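Local coordinates for protein CRISPR-associated endonuclease Cas12b (Alicyclobacillus acidoterrestris, PDB 5U31) that cuts invading DNA under the guidance of a bound RNA, as a CRISPR endonuclease that uses a divalent metal and recognises a protospacer adjacent motif in its target, at residues V303-W307 with F340-A344; W931-F936 with I953-E957; Q997-D1003 with S1075-R1080. The protein carries 3 engineered substitutions. One frame throughout, in Å; residues are numbered along the deposited sequence.

Contact 1. Residues V303-W307 with F340-A344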
loop_
_atom_site.group_PDB
_atom_site.type_symbol
_atom_site.label_atom_id
_atom_site.label_comp_id
_atom_site.label_asym_id
_atom_site.label_seq_id
_atom_site.Cartn_x
_atom_site.Cartn_y
_atom_site.Cartn_z
ATOM N N VAL A 303 21.202 16.887 18.752
ATOM C CA VAL A 303 21.111 17.533 20.059
ATOM C C VAL A 303 22.177 17.002 21.008
ATOM O O VAL A 303 22.712 17.751 21.835
ATOM C CB VAL A 303 19.697 17.350 20.644
ATOM C CG1 VAL A 303 19.566 18.084 21.967
ATOM C CG2 VAL A 303 18.648 17.836 19.661
ATOM N N PHE A 304 22.516 15.714 20.898
ATOM C CA PHE A 304 23.462 15.108 21.833
ATOM C C PHE A 304 24.887 15.597 21.590
ATOM O O PHE A 304 25.618 15.889 22.544
ATOM C CB PHE A 304 23.396 13.583 21.738
ATOM C CG PHE A 304 22.156 12.986 22.348
ATOM C CD1 PHE A 304 21.918 11.623 22.271
ATOM C CD2 PHE A 304 21.228 13.785 22.998
ATOM C CE1 PHE A 304 20.781 11.069 22.830
ATOM C CE2 PHE A 304 20.088 13.234 23.558
ATOM C CZ PHE A 304 19.867 11.876 23.474
ATOM N N GLU A 305 25.308 15.675 20.323
ATOM C CA GLU A 305 26.641 16.190 20.021
ATOM C C GLU A 305 26.779 17.638 20.464
ATOM O O GLU A 305 27.807 18.032 21.029
ATOM C CB GLU A 305 26.932 16.062 18.527
ATOM C CG GLU A 305 27.064 14.631 18.048
ATOM C CD GLU A 305 27.358 14.546 16.565
ATOM O OE1 GLU A 305 27.386 15.605 15.904
ATOM O OE2 GLU A 305 27.563 13.421 16.062
ATOM N N LYS A 306 25.750 18.446 20.215
ATOM C CA LYS A 306 25.774 19.828 20.670
ATOM C C LYS A 306 25.762 19.922 22.192
ATOM O O LYS A 306 26.349 20.851 22.758
ATOM C CB LYS A 306 24.596 20.583 20.062
ATOM C CG LYS A 306 24.891 21.204 18.705
ATOM C CD LYS A 306 23.794 20.893 17.702
ATOM C CE LYS A 306 23.810 21.866 16.527
ATOM N NZ LYS A 306 25.139 21.961 15.859
ATOM N N TRP A 307 25.113 18.973 22.871
ATOM C CA TRP A 307 25.155 18.960 24.330
ATOM C C TRP A 307 26.523 18.546 24.854
ATOM O O TRP A 307 26.901 18.939 25.964
ATOM C CB TRP A 307 24.085 18.020 24.881
ATOM C CG TRP A 307 22.726 18.615 24.960
ATOM C CD1 TRP A 307 22.368 19.893 24.652
ATOM C CD2 TRP A 307 21.532 17.952 25.381
ATOM N NE1 TRP A 307 21.020 20.067 24.856
ATOM C CE2 TRP A 307 20.485 18.888 25.304
ATOM C CE3 TRP A 307 21.246 16.654 25.816
ATOM C CZ2 TRP A 307 19.173 18.568 25.643
ATOM C CZ3 TRP A 307 19.946 16.339 26.155
ATOM C CH2 TRP A 307 18.926 17.291 26.066
ATOM N N PHE A 340 13.656 16.289 25.426
ATOM C CA PHE A 340 14.995 16.851 25.504
ATOM C C PHE A 340 15.121 17.837 26.660
ATOM O O PHE A 340 16.205 17.988 27.233
ATOM C CB PHE A 340 15.349 17.512 24.177
ATOM C CG PHE A 340 15.465 16.545 23.036
ATOM C CD1 PHE A 340 16.267 15.421 23.143
ATOM C CD2 PHE A 340 14.770 16.758 21.859
ATOM C CE1 PHE A 340 16.378 14.532 22.089
ATOM C CE2 PHE A 340 14.874 15.873 20.806
ATOM C CZ PHE A 340 15.680 14.760 20.922
ATOM N N ALA A 341 14.023 18.503 27.026
ATOM C CA ALA A 341 14.054 19.386 28.185
ATOM C C ALA A 341 14.318 18.599 29.461
ATOM O O ALA A 341 15.075 19.046 30.331
ATOM C CB ALA A 341 12.742 20.160 28.292
ATOM N N LYS A 342 13.705 17.421 29.588
ATOM C CA LYS A 342 13.921 16.595 30.769
ATOM C C LYS A 342 15.225 15.806 30.682
ATOM O O LYS A 342 15.793 15.445 31.720
ATOM C CB LYS A 342 12.732 15.651 30.974
ATOM C CG LYS A 342 12.677 15.016 32.361
ATOM C CD LYS A 342 11.904 15.857 33.372
ATOM C CE LYS A 342 10.402 15.763 33.142
ATOM N NZ LYS A 342 9.626 16.374 34.259
ATOM N N LEU A 343 15.718 15.537 29.469
ATOM C CA LEU A 343 17.019 14.895 29.320
ATOM C C LEU A 343 18.169 15.853 29.595
ATOM O O LEU A 343 19.302 15.404 29.792
ATOM C CB LEU A 343 17.171 14.306 27.915
ATOM C CG LEU A 343 16.395 13.030 27.577
ATOM C CD1 LEU A 343 16.609 12.660 26.125
ATOM C CD2 LEU A 343 16.797 11.878 28.480
ATOM N N ALA A 344 17.909 17.161 29.597
ATOM C CA ALA A 344 18.936 18.124 29.963
ATOM C C ALA A 344 19.081 18.266 31.472
ATOM O O ALA A 344 20.119 18.749 31.939
ATOM C CB ALA A 344 18.629 19.485 29.336
#

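Contact 2. Residues W931-F936 with I953-E957. With nucleotides of chain E.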
loop_
_atom_site.group_PDB
_atom_site.type_symbol
_atom_site.label_atom_id
_atom_site.label_comp_id
_atom_site.label_asym_id
_atom_site.label_seq_id
_atom_site.Cartn_x
_atom_site.Cartn_y
_atom_site.Cartn_z
ATOM N N TRP A 931 8.250 29.681 -0.242
ATOM C CA TRP A 931 8.771 29.323 1.073
ATOM C C TRP A 931 10.258 28.994 1.005
ATOM O O TRP A 931 11.039 29.452 1.847
ATOM C CB TRP A 931 7.978 28.152 1.658
ATOM C CG TRP A 931 8.218 26.838 0.975
ATOM C CD1 TRP A 931 7.522 26.317 -0.076
ATOM C CD2 TRP A 931 9.231 25.878 1.298
ATOM N NE1 TRP A 931 8.038 25.092 -0.429
ATOM C CE2 TRP A 931 9.089 24.802 0.399
ATOM C CE3 TRP A 931 10.247 25.827 2.260
ATOM C CZ2 TRP A 931 9.925 23.686 0.435
ATOM C CZ3 TRP A 931 11.074 24.722 2.292
ATOM C CH2 TRP A 931 10.908 23.665 1.386
ATOM N N TRP A 932 10.673 28.228 -0.006
ATOM C CA TRP A 932 12.052 27.757 -0.058
ATOM C C TRP A 932 13.024 28.885 -0.370
ATOM O O TRP A 932 14.155 28.876 0.129
ATOM C CB TRP A 932 12.181 26.630 -1.084
ATOM C CG TRP A 932 11.582 26.962 -2.414
ATOM C CD1 TRP A 932 10.304 26.708 -2.823
ATOM C CD2 TRP A 932 12.234 27.613 -3.513
ATOM N NE1 TRP A 932 10.120 27.160 -4.108
ATOM C CE2 TRP A 932 11.289 27.720 -4.554
ATOM C CE3 TRP A 932 13.523 28.113 -3.718
ATOM C CZ2 TRP A 932 11.592 28.309 -5.781
ATOM C CZ3 TRP A 932 13.822 28.698 -4.939
ATOM C CH2 TRP A 932 12.861 28.789 -5.954
ATOM N N LEU A 933 12.611 29.860 -1.185
ATOM C CA LEU A 933 13.470 31.009 -1.452
ATOM C C LEU A 933 13.636 31.873 -0.210
ATOM O O LEU A 933 14.704 32.457 0.001
ATOM C CB LEU A 933 12.906 31.836 -2.611
ATOM C CG LEU A 933 13.895 32.346 -3.667
ATOM C CD1 LEU A 933 13.182 32.958 -4.870
ATOM C CD2 LEU A 933 14.846 33.355 -3.064
ATOM N N ASN A 934 12.598 31.955 0.625
ATOM C CA ASN A 934 12.707 32.703 1.872
ATOM C C ASN A 934 13.691 32.038 2.826
ATOM O O ASN A 934 14.586 32.699 3.366
ATOM C CB ASN A 934 11.332 32.840 2.527
ATOM C CG ASN A 934 10.466 33.891 1.857
ATOM O OD1 ASN A 934 10.971 34.863 1.291
ATOM N ND2 ASN A 934 9.152 33.703 1.924
ATOM N N LYS A 935 13.540 30.729 3.049
ATOM C CA LYS A 935 14.438 30.031 3.965
ATOM C C LYS A 935 15.884 30.136 3.503
ATOM O O LYS A 935 16.798 30.270 4.324
ATOM C CB LYS A 935 14.024 28.565 4.108
ATOM C CG LYS A 935 12.855 28.341 5.060
ATOM C CD LYS A 935 12.641 26.857 5.361
ATOM C CE LYS A 935 11.466 26.637 6.318
ATOM N NZ LYS A 935 11.192 25.193 6.580
ATOM N N PHE A 936 16.108 30.091 2.189
ATOM C CA PHE A 936 17.466 30.210 1.676
ATOM C C PHE A 936 18.007 31.615 1.891
ATOM O O PHE A 936 19.149 31.787 2.336
ATOM C CB PHE A 936 17.504 29.841 0.196
ATOM C CG PHE A 936 18.882 29.835 -0.380
ATOM C CD1 PHE A 936 19.724 28.754 -0.177
ATOM C CD2 PHE A 936 19.344 30.912 -1.118
ATOM C CE1 PHE A 936 21.000 28.746 -0.700
ATOM C CE2 PHE A 936 20.621 30.910 -1.645
ATOM C CZ PHE A 936 21.450 29.825 -1.435
ATOM N N ILE A 953 18.990 27.494 -6.628
ATOM C CA ILE A 953 18.851 27.630 -5.182
ATOM C C ILE A 953 18.970 26.246 -4.555
ATOM O O ILE A 953 18.032 25.441 -4.646
ATOM C CB ILE A 953 17.520 28.294 -4.805
ATOM C CG1 ILE A 953 17.392 29.651 -5.495
ATOM C CG2 ILE A 953 17.426 28.456 -3.299
ATOM C CD1 ILE A 953 18.445 30.649 -5.070
ATOM N N PRO A 954 20.094 25.924 -3.925
ATOM C CA PRO A 954 20.233 24.607 -3.294
ATOM C C PRO A 954 19.330 24.458 -2.085
ATOM O O PRO A 954 19.556 25.087 -1.047
ATOM C CB PRO A 954 21.715 24.560 -2.904
ATOM C CG PRO A 954 22.113 25.985 -2.782
ATOM C CD PRO A 954 21.311 26.738 -3.793
ATOM N N THR A 955 18.295 23.630 -2.213
ATOM C CA THR A 955 17.343 23.402 -1.138
ATOM C C THR A 955 17.385 21.985 -0.591
ATOM O O THR A 955 16.813 21.736 0.476
ATOM C CB THR A 955 15.916 23.698 -1.616
ATOM O OG1 THR A 955 15.494 22.660 -2.510
ATOM C CG2 THR A 955 15.859 25.033 -2.339
ATOM N N GLY A 956 18.036 21.058 -1.284
ATOM C CA GLY A 956 18.047 19.679 -0.860
ATOM C C GLY A 956 16.801 18.902 -1.213
ATOM O O GLY A 956 16.723 17.710 -0.888
ATOM N N GLU A 957 15.823 19.536 -1.868
ATOM C CA GLU A 957 14.601 18.828 -2.227
ATOM C C GLU A 957 13.956 19.391 -3.490
ATOM O O GLU A 957 12.753 19.194 -3.692
ATOM C CB GLU A 957 13.604 18.864 -1.056
ATOM C CG GLU A 957 13.399 20.242 -0.447
ATOM C CD GLU A 957 12.555 21.139 -1.321
ATOM O OE1 GLU A 957 11.324 20.930 -1.378
ATOM O OE2 GLU A 957 13.128 22.036 -1.970
ATOM P P DT E 6 8.876 14.079 -5.053
ATOM O OP1 DT E 6 7.840 14.247 -6.100
ATOM O OP2 DT E 6 10.307 14.135 -5.422
ATOM O "O5'" DT E 6 8.621 15.160 -3.906
ATOM C "C5'" DT E 6 7.361 15.221 -3.262
ATOM C "C4'" DT E 6 7.443 16.062 -2.006
ATOM O "O4'" DT E 6 8.523 15.578 -1.170
ATOM C "C3'" DT E 6 7.714 17.541 -2.256
ATOM O "O3'" DT E 6 6.746 18.330 -1.603
ATOM C "C2'" DT E 6 9.110 17.780 -1.688
ATOM C "C1'" DT E 6 9.259 16.662 -0.671
ATOM N N1 DT E 6 10.666 16.232 -0.512
ATOM C C2 DT E 6 11.327 16.517 0.656
ATOM O O2 DT E 6 10.807 17.095 1.593
ATOM N N3 DT E 6 12.627 16.088 0.693
ATOM C C4 DT E 6 13.317 15.425 -0.305
ATOM O O4 DT E 6 14.486 15.079 -0.175
ATOM C C5 DT E 6 12.565 15.168 -1.509
ATOM C C7 DT E 6 13.206 14.456 -2.663
ATOM C C6 DT E 6 11.292 15.583 -1.555
ATOM P P DT E 7 6.214 19.670 -2.305
ATOM O OP1 DT E 7 4.846 19.922 -1.794
ATOM O OP2 DT E 7 6.442 19.538 -3.763
ATOM O "O5'" DT E 7 7.229 20.797 -1.799
ATOM C "C5'" DT E 7 6.906 21.595 -0.673
ATOM C "C4'" DT E 7 7.063 20.811 0.615
ATOM O "O4'" DT E 7 7.827 21.601 1.555
ATOM C "C3'" DT E 7 5.757 20.491 1.326
ATOM O "O3'" DT E 7 5.232 19.249 0.864
ATOM C "C2'" DT E 7 6.181 20.407 2.791
ATOM C "C1'" DT E 7 7.348 21.397 2.870
ATOM N N1 DT E 7 6.987 22.730 3.474
ATOM C C2 DT E 7 7.814 23.277 4.428
ATOM O O2 DT E 7 8.838 22.738 4.814
ATOM N N3 DT E 7 7.398 24.488 4.920
ATOM C C4 DT E 7 6.262 25.191 4.564
ATOM O O4 DT E 7 5.976 26.273 5.064
ATOM C C5 DT E 7 5.437 24.563 3.560
ATOM C C7 DT E 7 4.178 25.232 3.093
ATOM C C6 DT E 7 5.833 23.377 3.069
#

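Contact 3. Residues Q997-D1003 with S1075-R1080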
loop_
_atom_site.group_PDB
_atom_site.type_symbol
_atom_site.label_atom_id
_atom_site.label_comp_id
_atom_site.label_asym_id
_atom_site.label_seq_id
_atom_site.Cartn_x
_atom_site.Cartn_y
_atom_site.Cartn_z
ATOM N N GLN A 997 30.359 0.017 -3.287
ATOM C CA GLN A 997 31.240 0.803 -4.142
ATOM C C GLN A 997 31.266 2.276 -3.757
ATOM O O GLN A 997 32.125 3.012 -4.252
ATOM C CB GLN A 997 30.802 0.675 -5.608
ATOM C CG GLN A 997 30.585 -0.758 -6.091
ATOM C CD GLN A 997 29.875 -0.839 -7.436
ATOM O OE1 GLN A 997 29.696 0.166 -8.124
ATOM N NE2 GLN A 997 29.466 -2.046 -7.813
ATOM N N ILE A 998 30.361 2.710 -2.881
ATOM C CA ILE A 998 30.098 4.127 -2.671
ATOM C C ILE A 998 29.993 4.434 -1.179
ATOM O O ILE A 998 30.393 5.515 -0.732
ATOM C CB ILE A 998 28.826 4.545 -3.443
ATOM C CG1 ILE A 998 29.188 5.455 -4.611
ATOM C CG2 ILE A 998 27.791 5.216 -2.544
ATOM C CD1 ILE A 998 27.984 5.983 -5.344
ATOM N N ARG A 999 29.480 3.484 -0.394
ATOM C CA ARG A 999 29.242 3.697 1.028
ATOM C C ARG A 999 29.619 2.449 1.814
ATOM O O ARG A 999 29.385 1.326 1.359
ATOM C CB ARG A 999 27.775 4.077 1.286
ATOM C CG ARG A 999 27.251 3.681 2.651
ATOM C CD ARG A 999 25.939 4.361 2.995
ATOM N NE ARG A 999 25.444 3.897 4.288
ATOM C CZ ARG A 999 24.491 4.501 4.987
ATOM N NH1 ARG A 999 23.927 5.609 4.524
ATOM N NH2 ARG A 999 24.104 4.000 6.153
ATOM N N LEU A 1000 30.200 2.647 2.999
ATOM C CA LEU A 1000 30.698 1.539 3.805
ATOM C C LEU A 1000 30.526 1.861 5.281
ATOM O O LEU A 1000 30.905 2.949 5.724
ATOM C CB LEU A 1000 32.174 1.269 3.491
ATOM C CG LEU A 1000 32.604 -0.169 3.212
ATOM C CD1 LEU A 1000 31.628 -0.845 2.282
ATOM C CD2 LEU A 1000 33.997 -0.184 2.613
ATOM N N ARG A 1001 29.965 0.920 6.038
ATOM C CA ARG A 1001 29.851 1.038 7.488
ATOM C C ARG A 1001 31.018 0.323 8.149
ATOM O O ARG A 1001 31.325 -0.822 7.804
ATOM C CB ARG A 1001 28.535 0.455 7.997
ATOM C CG ARG A 1001 27.530 1.505 8.385
ATOM C CD ARG A 1001 26.965 1.270 9.770
ATOM N NE ARG A 1001 26.565 2.535 10.372
ATOM C CZ ARG A 1001 25.452 3.196 10.062
ATOM N NH1 ARG A 1001 24.610 2.710 9.154
ATOM N NH2 ARG A 1001 25.184 4.348 10.662
ATOM N N CYS A 1002 31.655 0.991 9.106
ATOM C CA CYS A 1002 32.878 0.474 9.696
ATOM C C CYS A 1002 32.849 0.659 11.204
ATOM O O CYS A 1002 32.133 1.509 11.737
ATOM C CB CYS A 1002 34.108 1.159 9.097
ATOM S SG CYS A 1002 34.201 0.989 7.305
ATOM N N ASP A 1003 33.639 -0.167 11.883
ATOM C CA ASP A 1003 33.834 -0.089 13.321
ATOM C C ASP A 1003 35.327 -0.052 13.606
ATOM O O ASP A 1003 36.121 -0.686 12.905
ATOM C CB ASP A 1003 33.196 -1.283 14.055
ATOM C CG ASP A 1003 31.731 -1.489 13.695
ATOM O OD1 ASP A 1003 31.448 -2.233 12.730
ATOM O OD2 ASP A 1003 30.860 -0.918 14.384
ATOM N N SER A 1075 29.820 3.464 15.217
ATOM C CA SER A 1075 30.316 3.116 13.897
ATOM C C SER A 1075 30.552 4.373 13.064
ATOM O O SER A 1075 30.042 5.457 13.359
ATOM C CB SER A 1075 29.337 2.181 13.177
ATOM O OG SER A 1075 28.097 2.821 12.930
ATOM N N VAL A 1076 31.343 4.211 12.008
ATOM C CA VAL A 1076 31.699 5.296 11.103
ATOM C C VAL A 1076 31.271 4.904 9.697
ATOM O O VAL A 1076 31.546 3.785 9.251
ATOM C CB VAL A 1076 33.208 5.599 11.147
ATOM C CG1 VAL A 1076 33.572 6.642 10.105
ATOM C CG2 VAL A 1076 33.616 6.061 12.539
ATOM N N VAL A 1077 30.595 5.816 9.007
ATOM C CA VAL A 1077 30.163 5.597 7.634
ATOM C C VAL A 1077 31.109 6.345 6.710
ATOM O O VAL A 1077 31.281 7.562 6.839
ATOM C CB VAL A 1077 28.711 6.049 7.421
ATOM C CG1 VAL A 1077 28.380 6.082 5.935
ATOM C CG2 VAL A 1077 27.772 5.117 8.155
ATOM N N LEU A 1078 31.720 5.618 5.781
ATOM C CA LEU A 1078 32.628 6.191 4.799
ATOM C C LEU A 1078 31.930 6.300 3.449
ATOM O O LEU A 1078 31.298 5.340 2.992
ATOM C CB LEU A 1078 33.893 5.341 4.670
ATOM C CG LEU A 1078 34.722 5.101 5.931
ATOM C CD1 LEU A 1078 35.995 4.363 5.585
ATOM C CD2 LEU A 1078 35.041 6.416 6.596
HETATM N N MSE A 1079 32.042 7.469 2.821
HETATM C CA MSE A 1079 31.508 7.705 1.481
HETATM C C MSE A 1079 32.635 7.895 0.477
HETATM O O MSE A 1079 33.787 8.109 0.851
HETATM C CB MSE A 1079 30.595 8.928 1.466
HETATM C CG MSE A 1079 29.397 8.828 2.382
HETATM SE SE MSE A 1079 27.926 7.792 1.636
HETATM C CE MSE A 1079 26.659 8.041 3.097
ATOM N N ARG A 1080 32.298 7.839 -0.806
ATOM C CA ARG A 1080 33.303 7.834 -1.856
ATOM C C ARG A 1080 32.700 8.436 -3.117
ATOM O O ARG A 1080 31.569 8.110 -3.479
ATOM C CB ARG A 1080 33.790 6.404 -2.113
ATOM C CG ARG A 1080 35.220 6.295 -2.560
ATOM C CD ARG A 1080 35.295 5.613 -3.907
ATOM N NE ARG A 1080 34.831 4.230 -3.861
ATOM C CZ ARG A 1080 35.636 3.180 -3.740
ATOM N NH1 ARG A 1080 35.130 1.954 -3.716
ATOM N NH2 ARG A 1080 36.949 3.352 -3.643
#

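Contact 1. Residues V303-W307 with F340-A344
Three aromatic rings, Phe304, Trp307 and Phe340, carry this contact, with Val303 set between Phe340 and Trp307. The two methyls of Val303 do different work: CG2 sits over one face of the Phe340 ring, while CG1 lies 3.5 Å above the plane of the Trp307 ring, one helical turn further on. Trp307 has CG beside its backbone N (chi1 -82°), which sends the six-membered end of the indole across to the other helix. There CZ3 meets Leu343 CB at 3.9 Å and CZ2 meets Ala344 CB at 3.8 Å, with the Phe340 carbonyl O at the ring's edge. Its NE1 is hydrogen-bonded to the carbonyl of Tyr319, which fixes the rotation of the indole.

Phe304 CE2 comes 4.2 Å from Phe340 CE1, the two side chains crossing at about a right angle. The CD1 branch of Leu343 touches the rim of the Phe304 ring near its plane, 4.3 Å from CZ. Trp352 packs on both Phe304 and Trp307 and extends the cluster, and Ile323 of helix 316-329 touches Trp307 and Phe340. All six touching residues are buried. This is helix-on-helix packing through an aromatic core, joining helices 300-308 and 337-343 within the helical REC1 domain.

Contact 2. Residues W931-F936 with I953-E957
Phe936, Trp932 and Ile953 form the tight end of a helix-on-sheet contact in the first Nuc domain, where the start of helix 931-940 lies against 952-954, an edge strand of a four-stranded antiparallel sheet. Ile953 sits between the two rings. Its CG2 methyl makes a CH-pi contact with Phe936, 3.9 Å from the ring centroid and over the face, while CB and CG1 press on the edge of the Trp932 indole, with CB 3.7 Å from CZ3. Phe936 points its CG away from its own backbone N (chi1 -175°), and this lays the ring against Ile953 and Pro954, where CE1 meets Pro954 CG at 3.6 Å. Glu1106 and Val1110 of helix 1094-1113 touch Phe936 too.

Packing thins out toward the DNA. Thr955 offers just its CG2 methyl to Trp932 CE3, at 4.1 Å, and Trp931, partly exposed, meets Glu957 only through the rim of its six-membered ring, with the carboxylate plane turned 73° from the indole. The Trp931 ring is held from its faces instead: Trp932 CB lies over one, and nucleotide DT7 of chain E over the opposite one. Glu957 leans on the preceding nucleotide, its CB 3.4 Å from N3 of DT6 of chain E. OE1 forms a salt bridge with Arg914, and the nearby Arg912 is a phosphate-binding residue, so this side of the contact borders a nucleic-acid site. The loop is shaped by an ST turn, in which Glu957 N donates to Thr955 OG1 at 3.2 Å with an N-H...O angle of 162°.

Contact 3. Residues Q997-D1003 with S1075-R1080
An antiparallel pair of neighbouring strands in the Nuc-II sheet joins Leu1000 to Leu1078 and Cys1002 to Val1076, both hydrogen-bonded pairs, with the strand directions 153° apart. Leu1078 N donates to Leu1000 O at 2.8 Å, and Leu1000 N answers to Leu1078 O at 2.9 Å. Leu1000, Cys1002, Val1076 and Leu1078 share one face, where Leu1013 of strand 1011-1015 touches the last three and Trp1091 of strand 1091-1093 touches the two leucines of the pair.

The opposite face carries Arg999, Arg1001, Val1077 and Met1079. Arg1001 is bent at its second torsion, and its guanidinium lies flat over Val1077, whose CG2 sits 3.5 Å from the plane and over its centre; NE then donates to Ser1075 OG at 3.0 Å. Arg999 runs extended beside the selenomethionine Met1079, with Arg999 CB 3.7 Å from Met1079 SE. The other methyl of Val1077, CG1, lies over one face of the Arg999 guanidinium, toward the rim.

Arg1080 folds back to hold the start of 997-1003. It grips a single atom side-on: Gln997 O lies in the guanidinium plane, accepting from Arg1080 NE at 3.0 Å and from Arg1080 NH1 at 3.2 Å, both nitrogens approaching from the same side of the carbonyl plane.

The three contacts follow one another along the chain, each closing before the next opens, and their centres form a nearly equilateral triangle with sides of about 27 to 29 Å. Contact 1 belongs to the REC lobe, in the helical REC1 domain; contacts 2 and 3 belong to the NUC lobe, in its first and second Nuc domains. None touches another: nearest atoms are about 9 Å apart for contacts 1 and 3, and about 14 Å for 2 and 3. Helix 1094-1113 joins the last two, packing on Phe936 and Pro954 in one and on Val1077 and Met1079 in the other. Contact 2 touches the bound DNA directly, consistent with phosphate-binding Arg912 belonging to the same domain.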